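Local coordinates for cellulosome protein dockerin type I (Clostridium thermocellum, PDB 2WZ8), which probably binds carbohydrate, as a family 35 carbohydrate binding module of a cellulosome component that carries a type I dockerin, at residues 129-133 and 134-138. Sequence-based numbering, arbitrary orientation. Where two conformers were deposited one is given.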
ATOM      1  N   PHE A 129       0.406   3.149  -4.733  1.00 10.85           N
ATOM      2  CA  PHE A 129      -0.524   2.030  -4.724  1.00 10.57           C
ATOM      3  C   PHE A 129      -1.823   2.521  -5.374  1.00 10.10           C
ATOM      4  O   PHE A 129      -2.382   3.567  -5.026  1.00 10.39           O
ATOM      5  CB  PHE A 129      -0.828   1.631  -3.270  1.00 10.52           C
ATOM      6  CG  PHE A 129       0.324   0.964  -2.548  1.00 11.19           C
ATOM      7  CD1 PHE A 129       0.299  -0.403  -2.300  1.00 15.03           C
ATOM      8  CD2 PHE A 129       1.351   1.694  -2.046  1.00 11.82           C
ATOM      9  CE1 PHE A 129       1.339  -1.010  -1.587  1.00 15.97           C
ATOM     10  CE2 PHE A 129       2.423   1.097  -1.395  1.00 10.55           C
ATOM     11  CZ  PHE A 129       2.387  -0.257  -1.134  1.00 14.31           C
ATOM     12  N   TYR A 130      -2.267   1.777  -6.376  1.00 10.07           N
ATOM     13  CA  TYR A 130      -3.524   2.099  -7.059  1.00 11.74           C
ATOM     14  C   TYR A 130      -4.127   0.889  -7.737  1.00 11.76           C
ATOM     15  O   TYR A 130      -3.474  -0.134  -7.884  1.00 12.54           O
ATOM     16  CB  TYR A 130      -3.267   3.199  -8.113  1.00 12.66           C
ATOM     17  CG  TYR A 130      -2.386   2.821  -9.300  1.00 14.44           C
ATOM     18  CD1 TYR A 130      -2.966   2.420 -10.485  1.00 15.84           C
ATOM     19  CD2 TYR A 130      -0.994   2.863  -9.238  1.00 16.01           C
ATOM     20  CE1 TYR A 130      -2.192   2.098 -11.563  1.00 16.78           C
ATOM     21  CE2 TYR A 130      -0.212   2.519 -10.329  1.00 18.93           C
ATOM     22  CZ  TYR A 130      -0.815   2.132 -11.477  1.00 17.40           C
ATOM     23  OH  TYR A 130      -0.044   1.814 -12.600  1.00 23.32           O
ATOM     24  N   ASN A 131      -5.376   1.007  -8.151  1.00 12.55           N
ATOM     25  CA  ASN A 131      -5.964   0.007  -9.026  1.00 13.39           C
ATOM     26  C   ASN A 131      -6.840   0.742 -10.024  1.00 13.43           C
ATOM     27  O   ASN A 131      -7.809   1.389  -9.644  1.00 13.69           O
ATOM     28  CB  ASN A 131      -6.748  -1.032  -8.195  1.00 13.06           C
ATOM     29  CG  ASN A 131      -7.296  -2.161  -9.034  1.00 14.28           C
ATOM     30  OD1 ASN A 131      -7.666  -1.959 -10.190  1.00 16.60           O
ATOM     31  ND2 ASN A 131      -7.444  -3.344  -8.430  1.00 15.19           N
ATOM     32  N   GLY A 132      -6.441   0.683 -11.292  1.00 14.75           N
ATOM     33  CA  GLY A 132      -7.083   1.435 -12.366  1.00 15.74           C
ATOM     34  C   GLY A 132      -8.319   0.849 -12.960  1.00 17.28           C
ATOM     35  O   GLY A 132      -8.987   1.494 -13.791  1.00 20.11           O
ATOM     36  N   THR A 133      -8.660  -0.359 -12.556  1.00 18.29           N
ATOM     37  CA  THR A 133      -9.804  -1.071 -13.113  1.00 20.41           C
ATOM     38  C   THR A 133     -11.096  -0.636 -12.425  1.00 21.12           C
ATOM     39  O   THR A 133     -11.238  -0.669 -11.203  1.00 21.00           O
ATOM     40  CB  THR A 133      -9.589  -2.588 -13.092  1.00 20.49           C
ATOM     41  OG1 THR A 133      -8.400  -2.891 -13.839  1.00 23.34           O
ATOM     42  CG2 THR A 133     -10.780  -3.342 -13.670  1.00 24.25           C
ATOM     43  N   SER A 134     -12.053  -0.183 -13.230  1.00 23.56           N
ATOM     44  CA  SER A 134     -13.352   0.230 -12.666  1.00 24.84           C
ATOM     45  C   SER A 134     -13.946  -0.920 -11.850  1.00 24.64           C
ATOM     46  O   SER A 134     -13.985  -2.070 -12.293  1.00 26.44           O
ATOM     47  CB  SER A 134     -14.366   0.656 -13.765  1.00 26.38           C
ATOM     48  OG  SER A 134     -15.001  -0.486 -14.305  1.00 32.90           O
ATOM     49  N   GLY A 135     -14.362  -0.594 -10.637  1.00 24.38           N
ATOM     50  CA  GLY A 135     -15.002  -1.568  -9.731  1.00 23.88           C
ATOM     51  C   GLY A 135     -14.057  -2.502  -8.976  1.00 22.98           C
ATOM     52  O   GLY A 135     -14.495  -3.364  -8.218  1.00 24.64           O
ATOM     53  N   SER A 136     -12.762  -2.324  -9.214  1.00 20.81           N
ATOM     54  CA  SER A 136     -11.702  -3.158  -8.615  0.50 19.56           C
ATOM     55  C   SER A 136     -10.901  -2.343  -7.616  1.00 17.72           C
ATOM     56  O   SER A 136     -10.438  -1.239  -7.922  1.00 17.47           O
ATOM     57  CB  SER A 136     -10.773  -3.695  -9.708  0.50 19.68           C
ATOM     58  OG  SER A 136     -10.017  -4.818  -9.292  0.50 19.89           O
ATOM     59  N   TYR A 137     -10.731  -2.897  -6.419  1.00 16.47           N
ATOM     60  CA  TYR A 137     -10.046  -2.190  -5.332  1.00 13.90           C
ATOM     61  C   TYR A 137      -8.818  -2.932  -4.843  1.00 13.73           C
ATOM     62  O   TYR A 137      -8.776  -4.176  -4.771  1.00 14.01           O
ATOM     63  CB  TYR A 137     -10.971  -1.951  -4.133  1.00 14.57           C
ATOM     64  CG  TYR A 137     -12.106  -0.998  -4.443  1.00 15.18           C
ATOM     65  CD1 TYR A 137     -11.942   0.376  -4.297  1.00 16.11           C
ATOM     66  CD2 TYR A 137     -13.307  -1.468  -4.933  1.00 17.72           C
ATOM     67  CE1 TYR A 137     -12.964   1.240  -4.601  1.00 17.20           C
ATOM     68  CE2 TYR A 137     -14.344  -0.603  -5.237  1.00 18.64           C
ATOM     69  CZ  TYR A 137     -14.146   0.748  -5.083  1.00 17.90           C
ATOM     70  OH  TYR A 137     -15.184   1.599  -5.364  1.00 21.44           O
ATOM     71  N   ALA A 138      -7.822  -2.138  -4.494  1.00 13.09           N
ATOM     72  CA  ALA A 138      -6.684  -2.610  -3.688  1.00 11.98           C
ATOM     73  C   ALA A 138      -7.121  -2.947  -2.266  1.00 11.20           C
ATOM     74  O   ALA A 138      -8.164  -2.499  -1.822  1.00 11.59           O
ATOM     75  CB  ALA A 138      -5.573  -1.536  -3.633  1.00 12.35           C
TER
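Asn131 and Ser136 face each other across a loop that turns back on itself, and the amide of Asn131 serves both arms. Its CG lies anti to the backbone N (chi1 -176°), which sends the amide across the loop toward Ser136. There Asn131 ND2 donates to Ser136 OG at 3.1 Å; the bond is bent, with the hydroxyl oxygen tilted out of the amide plane. The other end of the amide turns back to its own arm: Asn131 OD1 accepts from Thr133 N at 3.0 Å, in the carbonyl plane and nearly straight, closing an Asx turn. ND2 also donates to Tyr87 O, so the buried amide is gripped at both ends and its rotation is fixed. Packing is close here, with Asn131 CG 3.5 Å and Asn131 CB 3.7 Å from Ser136 O.

Toward the tip the contact thins into a type II beta turn from Thr133 to Ser136, closed by Ser136 N donating to Thr133 O at 3.0 Å. Gly135, at positive phi (80°), takes the third place of the turn. Thr133 CB and Ser136 CB pack 3.8 Å apart at its base, whereas the Ser134 side chain points away on the exposed side.

The loop joins strand 123-130 to strand 140-147, linking the two main sheets of the beta-sandwich. Asn43 receives a hydrogen bond from Gly135 N, Trp40 meets the Tyr137 ring edge-to-face, and Ala138 rests on Ile41 and on Cys88 of strand 86-92.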